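Local coordinates for protein peptidoglycan N-acetylglucosamine deacetylase (Agathobacter rectalis, PDB 5JMU) that probably removes acetyl groups from N-acetylglucosamine of peptidoglycan through its zinc-binding NodB-type catalytic domain, the part contained in this chain, at residues Y86-E97 / I132-R143. Residues are numbered along the deposited sequence; the frame is centred on the assembly and turned at random. Where two conformers were deposited one is given.
With MG (magnesium ion), chain D.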
ATOM      1  N   TYR A  86      -4.372  -8.793  15.342  1.00 12.12           N
ATOM      2  CA  TYR A  86      -4.886 -10.048  14.815  1.00 11.93           C
ATOM      3  C   TYR A  86      -5.365 -11.002  15.928  1.00 13.28           C
ATOM      4  O   TYR A  86      -5.542 -12.210  15.696  1.00 13.23           O
ATOM      5  CB  TYR A  86      -3.836 -10.736  13.923  1.00 12.02           C
ATOM      6  CG  TYR A  86      -3.661 -10.074  12.555  1.00 12.92           C
ATOM      7  CD1 TYR A  86      -4.761  -9.638  11.812  1.00 13.05           C
ATOM      8  CD2 TYR A  86      -2.366  -9.927  11.985  1.00 12.83           C
ATOM      9  CE1 TYR A  86      -4.595  -9.051  10.568  1.00 10.37           C
ATOM     10  CE2 TYR A  86      -2.199  -9.364  10.736  1.00 11.78           C
ATOM     11  CZ  TYR A  86      -3.324  -8.963  10.027  1.00 11.92           C
ATOM     12  OH  TYR A  86      -3.244  -8.403   8.775  1.00 12.65           O
ATOM     13  N   THR A  87      -5.608 -10.469  17.122  1.00 13.03           N
ATOM     14  CA  THR A  87      -6.113 -11.336  18.193  1.00 13.69           C
ATOM     15  C   THR A  87      -7.644 -11.564  18.054  1.00 13.51           C
ATOM     16  O   THR A  87      -8.174 -12.545  18.572  1.00 15.87           O
ATOM     17  CB  THR A  87      -5.820 -10.755  19.561  1.00 19.59           C
ATOM     18  OG1 THR A  87      -6.327  -9.418  19.632  1.00 19.38           O
ATOM     19  CG2 THR A  87      -4.322 -10.737  19.804  1.00 18.55           C
ATOM     20  N   SER A  88      -8.373 -10.660  17.389  1.00 13.23           N
ATOM     21  CA  SER A  88      -9.811 -10.856  17.213  1.00 14.23           C
ATOM     22  C   SER A  88     -10.260  -9.931  16.084  1.00 13.90           C
ATOM     23  O   SER A  88      -9.581  -8.953  15.801  1.00 13.58           O
ATOM     24  CB  SER A  88     -10.596 -10.545  18.489  1.00 15.00           C
ATOM     25  OG  SER A  88     -10.512  -9.174  18.798  1.00 15.11           O
ATOM     26  N   GLU A  89     -11.402 -10.229  15.456  1.00 15.91           N
ATOM     27  CA  GLU A  89     -11.995  -9.293  14.497  1.00 14.95           C
ATOM     28  C   GLU A  89     -12.204  -7.907  15.136  1.00 13.16           C
ATOM     29  O   GLU A  89     -11.973  -6.886  14.492  1.00 13.70           O
ATOM     30  CB  GLU A  89     -13.360  -9.835  14.023  1.00 18.85           C
ATOM     31  CG  GLU A  89     -13.240 -11.079  13.151  1.00 21.17           C
ATOM     32  CD  GLU A  89     -14.545 -11.896  13.077  1.00 18.31           C
ATOM     33  OE1 GLU A  89     -15.733 -11.321  12.965  1.00 17.52           O
ATOM     34  OE2 GLU A  89     -14.306 -13.133  13.085  1.00 16.72           O
ATOM     35  N   GLN A  90     -12.674  -7.894  16.375  1.00 13.58           N
ATOM     36  CA  GLN A  90     -12.950  -6.646  17.060  1.00 13.42           C
ATOM     37  C   GLN A  90     -11.678  -5.793  17.231  1.00 13.20           C
ATOM     38  O   GLN A  90     -11.706  -4.579  16.999  1.00 14.63           O
ATOM     39  CB  GLN A  90     -13.632  -6.958  18.397  1.00 15.77           C
ATOM     40  CG  GLN A  90     -15.074  -7.543  18.239  1.00 23.96           C
ATOM     41  CD  GLN A  90     -15.134  -9.062  17.857  1.00 27.11           C
ATOM     42  OE1 GLN A  90     -14.117  -9.812  17.924  1.00 21.86           O
ATOM     43  NE2 GLN A  90     -16.346  -9.518  17.477  1.00 24.28           N
ATOM     44  N   ALA A  91     -10.574  -6.435  17.628  1.00 13.18           N
ATOM     45  CA  ALA A  91      -9.304  -5.716  17.771  1.00 13.82           C
ATOM     46  C   ALA A  91      -8.809  -5.187  16.434  1.00 12.32           C
ATOM     47  O   ALA A  91      -8.296  -4.070  16.344  1.00 12.82           O
ATOM     48  CB  ALA A  91      -8.263  -6.658  18.399  1.00 15.49           C
ATOM     49  N   PHE A  92      -8.969  -5.969  15.369  1.00 11.75           N
ATOM     50  CA  PHE A  92      -8.543  -5.525  14.055  1.00 11.65           C
ATOM     51  C   PHE A  92      -9.285  -4.266  13.662  1.00 12.50           C
ATOM     52  O   PHE A  92      -8.656  -3.298  13.219  1.00 12.05           O
ATOM     53  CB  PHE A  92      -8.777  -6.617  13.012  1.00 10.72           C
ATOM     54  CG  PHE A  92      -8.385  -6.175  11.638  1.00 10.20           C
ATOM     55  CD1 PHE A  92      -7.055  -6.215  11.286  1.00 12.12           C
ATOM     56  CD2 PHE A  92      -9.339  -5.664  10.767  1.00 11.98           C
ATOM     57  CE1 PHE A  92      -6.643  -5.770  10.027  1.00 11.84           C
ATOM     58  CE2 PHE A  92      -8.953  -5.198   9.491  1.00 12.32           C
ATOM     59  CZ  PHE A  92      -7.625  -5.273   9.135  1.00 10.53           C
ATOM     60  N   PHE A  93     -10.612  -4.277  13.823  1.00 11.32           N
ATOM     61  CA  PHE A  93     -11.384  -3.118  13.357  1.00 11.38           C
ATOM     62  C   PHE A  93     -11.228  -1.949  14.306  1.00 13.34           C
ATOM     63  O   PHE A  93     -11.278  -0.813  13.841  1.00 15.31           O
ATOM     64  CB  PHE A  93     -12.865  -3.479  13.136  1.00 13.15           C
ATOM     65  CG  PHE A  93     -13.066  -4.219  11.849  1.00 14.71           C
ATOM     66  CD1 PHE A  93     -12.821  -3.581  10.641  1.00 16.05           C
ATOM     67  CD2 PHE A  93     -13.387  -5.580  11.842  1.00 12.96           C
ATOM     68  CE1 PHE A  93     -12.961  -4.273   9.417  1.00 17.64           C
ATOM     69  CE2 PHE A  93     -13.538  -6.268  10.637  1.00 16.04           C
ATOM     70  CZ  PHE A  93     -13.318  -5.623   9.437  1.00 13.13           C
ATOM     71  N   ASP A  94     -11.007  -2.181  15.605  1.00 12.46           N
ATOM     72  CA  ASP A  94     -10.687  -1.035  16.460  1.00 14.96           C
ATOM     73  C   ASP A  94      -9.439  -0.317  15.945  1.00 14.32           C
ATOM     74  O   ASP A  94      -9.409   0.920  15.839  1.00 14.20           O
ATOM     75  CB  ASP A  94     -10.469  -1.463  17.908  1.00 14.61           C
ATOM     76  CG  ASP A  94     -11.780  -1.756  18.667  1.00 23.52           C
ATOM     77  OD1 ASP A  94     -12.876  -1.448  18.185  1.00 23.09           O
ATOM     78  OD2 ASP A  94     -11.670  -2.312  19.771  1.00 23.67           O
ATOM     79  N   ASP A  95      -8.415  -1.083  15.608  1.00 12.20           N
ATOM     80  CA  ASP A  95      -7.216  -0.476  15.038  1.00 12.47           C
ATOM     81  C   ASP A  95      -7.438   0.157  13.667  1.00 11.31           C
ATOM     82  O   ASP A  95      -6.949   1.269  13.415  1.00 12.45           O
ATOM     83  CB  ASP A  95      -6.116  -1.543  14.972  1.00 12.85           C
ATOM     84  CG  ASP A  95      -4.816  -1.001  14.392  1.00 12.88           C
ATOM     85  OD1 ASP A  95      -3.983  -0.511  15.191  1.00 14.26           O
ATOM     86  OD2 ASP A  95      -4.652  -1.131  13.155  1.00 12.98           O
ATOM     87  N   LEU A  96      -8.195  -0.500  12.796  1.00 10.87           N
ATOM     88  CA  LEU A  96      -8.444   0.037  11.457  1.00 10.44           C
ATOM     89  C   LEU A  96      -9.184   1.376  11.588  1.00 13.10           C
ATOM     90  O   LEU A  96      -8.830   2.370  10.917  1.00 13.35           O
ATOM     91  CB  LEU A  96      -9.256  -0.984  10.627  1.00 11.52           C
ATOM     92  CG  LEU A  96      -9.660  -0.538   9.222  1.00 14.03           C
ATOM     93  CD1 LEU A  96      -9.816  -1.790   8.369  1.00 15.65           C
ATOM     94  CD2 LEU A  96     -11.005   0.191   9.197  1.00 16.14           C
ATOM     95  N   GLU A  97     -10.176   1.401  12.477  1.00 11.86           N
ATOM     96  CA  GLU A  97     -10.952   2.633  12.685  1.00 11.90           C
ATOM     97  C   GLU A  97     -10.131   3.761  13.275  1.00 14.82           C
ATOM     98  O   GLU A  97     -10.338   4.938  12.929  1.00 14.89           O
ATOM     99  CB  GLU A  97     -12.173   2.336  13.570  1.00 15.32           C
ATOM    100  CG  GLU A  97     -13.204   1.481  12.842  1.00 22.52           C
ATOM    101  CD  GLU A  97     -14.357   1.097  13.772  1.00 37.78           C
ATOM    102  OE1 GLU A  97     -14.394   1.612  14.933  1.00 41.67           O
ATOM    103  OE2 GLU A  97     -15.206   0.268  13.350  1.00 39.11           O
ATOM    104  N   ILE A 132      -8.733 -15.966  11.274  1.00 11.89           N
ATOM    105  CA  ILE A 132      -9.141 -14.568  11.227  1.00 11.49           C
ATOM    106  C   ILE A 132      -9.068 -13.918   9.840  1.00 12.75           C
ATOM    107  O   ILE A 132      -9.884 -13.042   9.541  1.00 11.99           O
ATOM    108  CB  ILE A 132      -8.353 -13.738  12.276  1.00 11.48           C
ATOM    109  CG1 ILE A 132      -9.069 -12.398  12.567  1.00 12.34           C
ATOM    110  CG2 ILE A 132      -6.828 -13.574  11.895  1.00 12.77           C
ATOM    111  CD1 ILE A 132      -8.388 -11.572  13.690  1.00 15.48           C
HETATM  112  N   MSE A 133      -8.125 -14.306   8.982  1.00 11.05           N
HETATM  113  CA  MSE A 133      -8.082 -13.630   7.697  1.00 10.77           C
HETATM  114  C   MSE A 133      -9.248 -14.022   6.802  1.00 10.96           C
HETATM  115  O   MSE A 133      -9.728 -13.209   6.013  1.00 11.14           O
HETATM  116  CB  MSE A 133      -6.741 -13.914   6.952  1.00 11.25           C
HETATM  117  CG  MSE A 133      -5.524 -13.515   7.759  1.00 11.71           C
HETATM  118 SE   MSE A 133      -5.541 -11.703   8.457  0.71 14.18          SE
HETATM  119  CE  MSE A 133      -5.828 -10.909   6.911  1.00 10.71           C
ATOM    120  N   THR A 134      -9.684 -15.273   6.882  1.00 11.41           N
ATOM    121  CA  THR A 134     -10.878 -15.656   6.117  1.00 13.14           C
ATOM    122  C   THR A 134     -12.075 -14.812   6.565  1.00 12.77           C
ATOM    123  O   THR A 134     -12.906 -14.386   5.736  1.00 13.49           O
ATOM    124  CB  THR A 134     -11.165 -17.152   6.313  1.00 14.65           C
ATOM    125  OG1 THR A 134     -10.180 -17.916   5.568  1.00 14.40           O
ATOM    126  CG2 THR A 134     -12.590 -17.525   5.833  1.00 12.87           C
ATOM    127  N   GLN A 135     -12.187 -14.585   7.870  1.00 11.64           N
ATOM    128  CA  GLN A 135     -13.276 -13.703   8.331  1.00 11.72           C
ATOM    129  C   GLN A 135     -13.038 -12.263   7.888  1.00 13.87           C
ATOM    130  O   GLN A 135     -13.962 -11.606   7.405  1.00 14.31           O
ATOM    131  CB  GLN A 135     -13.416 -13.723   9.853  1.00 11.88           C
ATOM    132  CG  GLN A 135     -13.799 -15.134  10.415  1.00 13.10           C
ATOM    133  CD  GLN A 135     -15.051 -15.724   9.763  1.00 13.57           C
ATOM    134  OE1 GLN A 135     -16.053 -15.010   9.566  1.00 13.65           O
ATOM    135  NE2 GLN A 135     -15.015 -17.008   9.417  1.00 13.43           N
ATOM    136  N   LEU A 136     -11.833 -11.749   8.094  1.00 10.84           N
ATOM    137  CA  LEU A 136     -11.628 -10.333   7.790  1.00 10.49           C
ATOM    138  C   LEU A 136     -11.775  -9.932   6.315  1.00 10.44           C
ATOM    139  O   LEU A 136     -12.232  -8.809   6.043  1.00 11.17           O
ATOM    140  CB  LEU A 136     -10.229  -9.878   8.265  1.00 10.15           C
ATOM    141  CG  LEU A 136     -10.066  -9.840   9.792  1.00 11.78           C
ATOM    142  CD1 LEU A 136      -8.586  -9.477  10.134  1.00 11.70           C
ATOM    143  CD2 LEU A 136     -11.073  -8.825  10.433  1.00 12.76           C
ATOM    144  N   VAL A 137     -11.413 -10.779   5.349  1.00 11.16           N
ATOM    145  CA  VAL A 137     -11.603 -10.355   3.952  0.64 10.67           C
ATOM    146  C   VAL A 137     -13.104 -10.218   3.716  1.00 13.99           C
ATOM    147  O   VAL A 137     -13.528  -9.325   2.978  1.00 14.02           O
ATOM    148  CB  VAL A 137     -10.941 -11.284   2.917  0.64 10.95           C
ATOM    149  CG1 VAL A 137      -9.408 -11.215   3.081  0.64 10.57           C
ATOM    150  CG2 VAL A 137     -11.464 -12.737   2.976  0.64 11.42           C
ATOM    151  N   ASN A 138     -13.892 -11.050   4.375  1.00 11.52           N
ATOM    152  CA  ASN A 138     -15.331 -10.895   4.240  0.61 12.90           C
ATOM    153  C   ASN A 138     -15.857  -9.678   5.024  1.00 13.78           C
ATOM    154  O   ASN A 138     -16.696  -8.922   4.499  1.00 14.37           O
ATOM    155  CB  ASN A 138     -16.001 -12.218   4.641  0.61 16.02           C
ATOM    156  CG  ASN A 138     -15.795 -13.319   3.564  0.61 19.63           C
ATOM    157  OD1 ASN A 138     -16.432 -13.250   2.509  0.61 24.36           O
ATOM    158  ND2 ASN A 138     -14.901 -14.319   3.816  0.61 15.60           N
ATOM    159  N   ASP A 139     -15.350  -9.445   6.220  1.00 11.71           N
ATOM    160  CA  ASP A 139     -15.827  -8.307   7.023  1.00 11.80           C
ATOM    161  C   ASP A 139     -15.440  -6.970   6.388  1.00 11.49           C
ATOM    162  O   ASP A 139     -16.236  -6.012   6.423  1.00 11.94           O
ATOM    163  CB  ASP A 139     -15.282  -8.390   8.446  1.00 12.56           C
ATOM    164  CG  ASP A 139     -15.839  -9.589   9.212  1.00 20.17           C
ATOM    165  OD1 ASP A 139     -17.019  -9.894   9.037  1.00 20.64           O
ATOM    166  OD2 ASP A 139     -15.064 -10.256   9.917  1.00 29.26           O
ATOM    167  N   VAL A 140     -14.236  -6.865   5.837  1.00 10.92           N
ATOM    168  CA  VAL A 140     -13.806  -5.624   5.216  0.53 10.67           C
ATOM    169  C   VAL A 140     -14.712  -5.315   4.028  1.00 13.46           C
ATOM    170  O   VAL A 140     -15.153  -4.187   3.820  1.00 13.30           O
ATOM    171  CB  VAL A 140     -12.302  -5.756   4.811  0.53 12.07           C
ATOM    172  CG1 VAL A 140     -11.873  -4.719   3.790  0.53 11.42           C
ATOM    173  CG2 VAL A 140     -11.431  -5.678   6.059  0.53  9.82           C
ATOM    174  N   THR A 141     -15.027  -6.356   3.242  1.00 11.48           N
ATOM    175  CA  THR A 141     -15.906  -6.211   2.088  1.00 13.03           C
ATOM    176  C   THR A 141     -17.307  -5.769   2.516  1.00 15.14           C
ATOM    177  O   THR A 141     -17.913  -4.872   1.875  1.00 16.04           O
ATOM    178  CB  THR A 141     -15.945  -7.535   1.320  1.00 15.79           C
ATOM    179  OG1 THR A 141     -14.591  -7.867   0.945  1.00 16.81           O
ATOM    180  CG2 THR A 141     -16.825  -7.408   0.093  1.00 15.17           C
ATOM    181  N   ALA A 142     -17.835  -6.385   3.582  1.00 13.07           N
ATOM    182  CA  ALA A 142     -19.171  -6.028   4.091  1.00 13.91           C
ATOM    183  C   ALA A 142     -19.195  -4.567   4.539  1.00 15.71           C
ATOM    184  O   ALA A 142     -20.251  -3.900   4.491  1.00 15.97           O
ATOM    185  CB  ALA A 142     -19.542  -6.953   5.261  1.00 14.11           C
ATOM    186  N   ARG A 143     -18.061  -4.076   5.033  1.00 15.90           N
ATOM    187  CA  ARG A 143     -17.965  -2.671   5.429  1.00 16.09           C
ATOM    188  C   ARG A 143     -17.732  -1.699   4.271  1.00 15.32           C
ATOM    189  O   ARG A 143     -17.576  -0.485   4.510  1.00 17.79           O
ATOM    190  CB  ARG A 143     -16.849  -2.488   6.462  1.00 17.40           C
ATOM    191  CG  ARG A 143     -17.279  -3.167   7.738  1.00 23.21           C
ATOM    192  CD  ARG A 143     -16.159  -3.436   8.723  1.00 35.39           C
ATOM    193  NE  ARG A 143     -15.818  -2.251   9.490  1.00 40.50           N
ATOM    194  CZ  ARG A 143     -15.917  -2.120  10.811  1.00 37.53           C
ATOM    195  NH1 ARG A 143     -16.360  -3.108  11.588  1.00 36.20           N
ATOM    196  NH2 ARG A 143     -15.542  -0.977  11.354  1.00 39.97           N
TER
HETATM  197 MG    MG D 503     -17.642 -12.281  12.288  1.00 12.02          MG
HETATM  198  O   HOH W   1     -16.693 -14.076  12.864  1.00 13.34           O
HETATM  199  O   HOH W   2     -16.760 -12.519  10.398  1.00 10.63           O
HETATM  200  O   HOH W   3     -18.330 -10.435  11.631  1.00 14.31           O
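The first turns of helix 89-107 and helix 132-142 pack in the same general direction, the axes of these short segments 46° apart and 11.0 Å at closest approach, with Glu89 opposite Leu136 and Phe93 opposite Val140. Leu136 suits the middle because its branched end serves two rings: CD1 lies over one face of Phe92, 3.6 Å from CG, while CD2 meets Phe93 CE2. Near the N-terminal ends, the flexible, bent chain of Met133, modelled as selenomethionine, brings SE obliquely to 3.5 Å from Tyr86 CE1, a Met-aromatic contact; Tyr86 OH is hydrogen-bonded to Pro117 O. Ile132 CD1 reaches the backbone turn at Tyr86 and Ser88, the N-cap residue.

The flat Phe93 ring suits a sandwich: Phe92 CD2 covers one face, Asp139 CB its edge, and Arg143 the other face. Arginine offers both aliphatic CD and a planar guanidinium, laid flat (planes 7° apart) by the bend at chi3 (80°) in an off-centre cation-pi stack. Its NH2 forms a salt bridge, modelled doubtfully short, with Glu97 OE2.

Glu89, long and anionic, binds magnesium through OE1 at 2.2 Å. Three waters also bind the metal: water 1 donates to Glu89 OE2, water 2 lies between Gln135 OE1 and Asp139 OD2, and water 3 donates to Asp139 OD1. Gln135 and Asp139 are thus second-shell residues. Glu89 OE1 and Asp139 OD2, both acceptors, stand 3.3 Å apart, a repulsion the cation probably offsets. A salt bridge and a hydrated metal site, separate from the zinc centre, flank the apolar seam.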